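Local coordinates for conserved lipoprotein, putative (PDB 4L1N), which is of unknown function but is a putative lipoprotein, probably membrane-attached, whose domain family is grouped with the beta-propellers, at residues 142-148 with 170-174; 92-96 with 116-120. One frame throughout, in Å; residues are numbered along the deposited sequence.

Overall arrangement
Both contacts are partly buried and about equally near the centre of this all-beta chain; their centres lie about 13 Å apart and the two do not touch. Contact 1 joins two sheets: strand 147-152 of the nine-stranded sheet meets strand 169-177, an outermost strand of the three-stranded one. Contact 2 stays within the large sheet, bringing the start of strand 95-100 against that of the outermost strand 118-125, which is not its neighbour in the strand order. Contact 1 rests on a beta bridge and a glutamine amide bonded to backbone N and O atoms, contact 2 on one hydroxyl bond and van der Waals packing. Strand 130-137 touches both; its Arg-137 meets Ser-143 and, through a weak hydrogen bond, Asn-118.

Contact 1. Residues 142-148 with 170-174; sequences VSQGGIL and QVVYA
Gln-170 reaches over residues 142-145 beside a single antiparallel beta bridge, the hydrogen-bonded pair Gly-146 and Val-171, which joins the large sheet to the three-stranded one. In this bridge Gly-146 N gives a 2.8 Å bond to Val-171 O, and Val-171 N returns one of 2.9 Å to Gly-146 O. On the side of residues 142-145 a side chain takes over from the backbone. The chi1 of Gln-170 (-59°) sets CG opposite the carbonyl carbon; CB and CG run along the Gly-145 peptide, and the extended chain beyond CG delivers the amide to the turn. There OE1 accepts from Gly-145 N at 2.9 Å and, weakly, from Gln-144 N, while NE2 gives a 3.3 Å bond to Val-142 O. A glutamine suits this place because one flat group both accepts and donates, and bonds at both ends limit its rotation. Gly-145, with no side chain, lets its CA lie against Val-171 O. On the side of Leu-148 the contact turns apolar. Leu-148 points toward the other strand and sets CB 3.9 Å from Val-171 CG1 and CD2 3.8 Å from Ala-174 CB; a small alanine methyl here lets the branched end of the leucine come close. Val-134 and Met-132 of strand 130-137 continue this apolar patch, and Tyr-162 touches both Leu-148 and Val-171. At the opposite end, Ser-143 is the centre of an inverse gamma turn, in which Gln-144 N bonds back to Val-142 O. That oxygen therefore has two donors on opposite faces of its carbonyl plane, and Gln-170 NE2 stands well above the plane, 52° out of it, while the oxygen lies close to the plane of the glutamine amide.

Contact 2. Residues 92-96 with 116-120; sequences GVGKI and QKNTP
Thr-119 and Gly-94 make the one hydrogen bond of this contact, between the residue leading into strand 95-100 and the start of strand 118-125, two strands of the same sheet that do not pair with each other here. Gly-94 N points nearly straight at Thr-119 OG1 (2.8 Å, 164° at the hydrogen). With chi1 at -175°, the hydroxyl stands opposite its own backbone N, turned to the glycine, and it donates in turn to Pro-120 O at 3.1 Å, from above that carbonyl's plane. Threonine suits the place because its hydroxyl accepts and donates at once, while Gly-94 brings no side chain to the side facing the strand.

Van der Waals packing flanks the bond. Val-93 CG2 lies in a fold of the other segment, 3.8 Å from Gln-116 CB and close to Asn-118 O; the bend of Gln-116 at chi2 (-89°) brings its amide alongside the valine. Farther along both segments comes the apolar pair: Ile-96 CG1 rests on Pro-120 CB at 3.7 Å, the compact proline ring lying slantwise to the isoleucine chain.

Strand 130-137 lies beside both segments: Val-133 touches Ile-96 and Pro-120, Ser-136 is backbone hydrogen-bonded to Thr-119, and Leu-109 of strand 105-111 also packs on Ile-96.

Contact 1. Residues 142-148 with 170-174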
loop_
_atom_site.group_PDB
_atom_site.type_symbol
_atom_site.label_atom_id
_atom_site.label_comp_id
_atom_site.label_asym_id
_atom_site.label_seq_id
_atom_site.Cartn_x
_atom_site.Cartn_y
_atom_site.Cartn_z
ATOM N N VAL A 142 -8.126 11.608 9.876
ATOM C CA VAL A 142 -8.492 12.076 8.547
ATOM C C VAL A 142 -7.732 11.292 7.444
ATOM O O VAL A 142 -8.259 11.088 6.339
ATOM C CB VAL A 142 -8.221 13.597 8.512
ATOM C CG1 VAL A 142 -7.910 14.109 7.096
ATOM C CG2 VAL A 142 -9.380 14.356 9.155
ATOM N N SER A 143 -6.539 10.810 7.789
ATOM C CA SER A 143 -5.569 10.060 6.998
ATOM C C SER A 143 -6.017 8.605 6.635
ATOM O O SER A 143 -5.322 7.637 6.938
ATOM C CB SER A 143 -4.268 10.006 7.788
ATOM O OG SER A 143 -4.489 9.439 9.071
ATOM N N GLN A 144 -7.131 8.464 5.937
ATOM C CA GLN A 144 -7.677 7.157 5.525
ATOM C C GLN A 144 -7.056 6.660 4.217
ATOM O O GLN A 144 -7.071 5.453 3.939
ATOM C CB GLN A 144 -9.207 7.218 5.360
ATOM C CG GLN A 144 -9.951 7.773 6.547
ATOM C CD GLN A 144 -11.451 7.738 6.354
ATOM O OE1 GLN A 144 -12.000 7.016 5.492
ATOM N NE2 GLN A 144 -12.156 8.508 7.187
ATOM N N GLY A 145 -6.565 7.596 3.414
ATOM C CA GLY A 145 -5.937 7.297 2.140
ATOM C C GLY A 145 -4.891 8.299 1.750
ATOM O O GLY A 145 -4.513 9.146 2.555
ATOM N N GLY A 146 -4.430 8.202 0.508
ATOM C CA GLY A 146 -3.409 9.103 -0.004
ATOM C C GLY A 146 -3.105 8.889 -1.461
ATOM O O GLY A 146 -3.981 9.050 -2.318
ATOM N N ILE A 147 -1.844 8.542 -1.755
ATOM C CA ILE A 147 -1.385 8.342 -3.134
ATOM C C ILE A 147 -1.236 6.855 -3.390
ATOM O O ILE A 147 -0.750 6.131 -2.513
ATOM C CB ILE A 147 -0.070 9.135 -3.399
ATOM C CG1 ILE A 147 -0.245 10.636 -3.051
ATOM C CG2 ILE A 147 0.393 8.975 -4.837
ATOM C CD1 ILE A 147 1.009 11.393 -2.695
ATOM N N LEU A 148 -1.656 6.407 -4.594
ATOM C CA LEU A 148 -1.531 5.026 -5.072
ATOM C C LEU A 148 -0.243 4.916 -5.882
ATOM O O LEU A 148 0.040 5.761 -6.754
ATOM C CB LEU A 148 -2.771 4.635 -5.909
ATOM C CG LEU A 148 -2.943 3.201 -6.412
ATOM C CD1 LEU A 148 -3.320 2.272 -5.302
ATOM C CD2 LEU A 148 -4.101 3.126 -7.391
ATOM N N GLN A 170 -8.308 11.772 -1.312
ATOM C CA GLN A 170 -7.419 10.671 -0.950
ATOM C C GLN A 170 -7.799 9.354 -1.597
ATOM O O GLN A 170 -8.911 8.910 -1.384
ATOM C CB GLN A 170 -7.476 10.455 0.572
ATOM C CG GLN A 170 -7.085 11.646 1.415
ATOM C CD GLN A 170 -7.245 11.417 2.898
ATOM O OE1 GLN A 170 -7.558 10.321 3.376
ATOM N NE2 GLN A 170 -7.007 12.459 3.671
ATOM N N VAL A 171 -6.849 8.657 -2.262
ATOM C CA VAL A 171 -7.069 7.298 -2.773
ATOM C C VAL A 171 -7.147 6.383 -1.541
ATOM O O VAL A 171 -6.242 6.432 -0.715
ATOM C CB VAL A 171 -5.975 6.863 -3.770
ATOM C CG1 VAL A 171 -6.155 5.411 -4.196
ATOM C CG2 VAL A 171 -5.928 7.790 -4.990
ATOM N N VAL A 172 -8.267 5.662 -1.350
ATOM C CA VAL A 172 -8.459 4.817 -0.161
ATOM C C VAL A 172 -8.116 3.359 -0.478
ATOM O O VAL A 172 -7.597 2.670 0.404
ATOM C CB VAL A 172 -9.851 4.940 0.548
ATOM C CG1 VAL A 172 -10.010 6.284 1.237
ATOM C CG2 VAL A 172 -11.017 4.688 -0.392
ATOM N N TYR A 173 -8.384 2.894 -1.716
ATOM C CA TYR A 173 -8.064 1.540 -2.193
ATOM C C TYR A 173 -8.189 1.445 -3.724
ATOM O O TYR A 173 -8.569 2.420 -4.362
ATOM C CB TYR A 173 -8.934 0.469 -1.497
ATOM C CG TYR A 173 -10.419 0.569 -1.750
ATOM C CD1 TYR A 173 -11.012 -0.105 -2.815
ATOM C CD2 TYR A 173 -11.255 1.243 -0.861
ATOM C CE1 TYR A 173 -12.394 -0.063 -3.025
ATOM C CE2 TYR A 173 -12.634 1.330 -1.085
ATOM C CZ TYR A 173 -13.205 0.636 -2.145
ATOM O OH TYR A 173 -14.569 0.662 -2.356
ATOM N N ALA A 174 -7.859 0.269 -4.307
ATOM C CA ALA A 174 -7.927 -0.030 -5.736
ATOM C C ALA A 174 -8.102 -1.527 -5.985
ATOM O O ALA A 174 -7.663 -2.378 -5.192
ATOM C CB ALA A 174 -6.689 0.472 -6.456
#

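Contact 2. Residues 92-96 with 116-120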
loop_
_atom_site.group_PDB
_atom_site.type_symbol
_atom_site.label_atom_id
_atom_site.label_comp_id
_atom_site.label_asym_id
_atom_site.label_seq_id
_atom_site.Cartn_x
_atom_site.Cartn_y
_atom_site.Cartn_z
ATOM N N GLY A 92 0.230 4.437 13.556
ATOM C CA GLY A 92 1.612 3.989 13.449
ATOM C C GLY A 92 2.063 3.749 12.028
ATOM O O GLY A 92 1.252 3.827 11.100
ATOM N N VAL A 93 3.380 3.480 11.857
ATOM C CA VAL A 93 4.011 3.186 10.575
ATOM C C VAL A 93 3.994 1.672 10.393
ATOM O O VAL A 93 4.680 0.954 11.123
ATOM C CB VAL A 93 5.444 3.785 10.450
ATOM C CG1 VAL A 93 6.155 3.285 9.198
ATOM C CG2 VAL A 93 5.420 5.309 10.471
ATOM N N GLY A 94 3.170 1.206 9.464
ATOM C CA GLY A 94 3.073 -0.203 9.115
ATOM C C GLY A 94 4.208 -0.596 8.191
ATOM O O GLY A 94 4.852 0.271 7.587
ATOM N N LYS A 95 4.490 -1.901 8.102
ATOM C CA LYS A 95 5.523 -2.466 7.232
ATOM C C LYS A 95 4.877 -3.458 6.252
ATOM O O LYS A 95 4.026 -4.237 6.679
ATOM C CB LYS A 95 6.600 -3.187 8.063
ATOM C CG LYS A 95 7.215 -2.430 9.239
ATOM C CD LYS A 95 7.514 -3.408 10.383
ATOM C CE LYS A 95 8.851 -3.195 11.069
ATOM N NZ LYS A 95 9.320 -4.420 11.801
ATOM N N ILE A 96 5.262 -3.451 4.958
ATOM C CA ILE A 96 4.738 -4.439 4.003
ATOM C C ILE A 96 5.568 -5.724 4.158
ATOM O O ILE A 96 6.773 -5.722 3.884
ATOM C CB ILE A 96 4.702 -3.958 2.520
ATOM C CG1 ILE A 96 3.920 -2.644 2.342
ATOM C CG2 ILE A 96 4.128 -5.059 1.614
ATOM C CD1 ILE A 96 4.261 -1.921 1.057
ATOM N N GLN A 116 8.702 9.350 11.318
ATOM C CA GLN A 116 7.648 8.329 11.256
ATOM C C GLN A 116 6.298 8.979 10.899
ATOM O O GLN A 116 5.344 8.860 11.681
ATOM C CB GLN A 116 7.560 7.602 12.619
ATOM C CG GLN A 116 8.801 6.784 13.008
ATOM C CD GLN A 116 8.736 5.364 12.496
ATOM O OE1 GLN A 116 9.324 5.022 11.456
ATOM N NE2 GLN A 116 8.020 4.504 13.221
ATOM N N LYS A 117 6.201 9.668 9.722
ATOM C CA LYS A 117 4.966 10.369 9.378
ATOM C C LYS A 117 4.035 9.618 8.407
ATOM O O LYS A 117 2.823 9.809 8.509
ATOM C CB LYS A 117 5.236 11.798 8.861
ATOM C CG LYS A 117 5.889 11.942 7.483
ATOM C CD LYS A 117 5.343 13.166 6.718
ATOM C CE LYS A 117 6.062 14.465 7.027
ATOM N NZ LYS A 117 5.309 15.646 6.527
ATOM N N ASN A 118 4.573 8.812 7.464
ATOM C CA ASN A 118 3.760 8.104 6.462
ATOM C C ASN A 118 3.810 6.605 6.618
ATOM O O ASN A 118 4.736 6.069 7.238
ATOM C CB ASN A 118 4.160 8.490 5.055
ATOM C CG ASN A 118 3.636 9.843 4.687
ATOM O OD1 ASN A 118 2.457 10.145 4.865
ATOM N ND2 ASN A 118 4.503 10.705 4.212
ATOM N N THR A 119 2.812 5.919 6.037
ATOM C CA THR A 119 2.674 4.474 6.170
ATOM C C THR A 119 2.000 3.777 4.979
ATOM O O THR A 119 1.093 4.367 4.387
ATOM C CB THR A 119 1.794 4.217 7.421
ATOM O OG1 THR A 119 1.723 2.827 7.672
ATOM C CG2 THR A 119 0.361 4.765 7.283
ATOM N N PRO A 120 2.316 2.489 4.657
ATOM C CA PRO A 120 1.455 1.772 3.707
ATOM C C PRO A 120 0.086 1.626 4.390
ATOM O O PRO A 120 0.050 1.267 5.571
ATOM C CB PRO A 120 2.159 0.421 3.518
ATOM C CG PRO A 120 3.033 0.266 4.643
ATOM C CD PRO A 120 3.344 1.598 5.230
#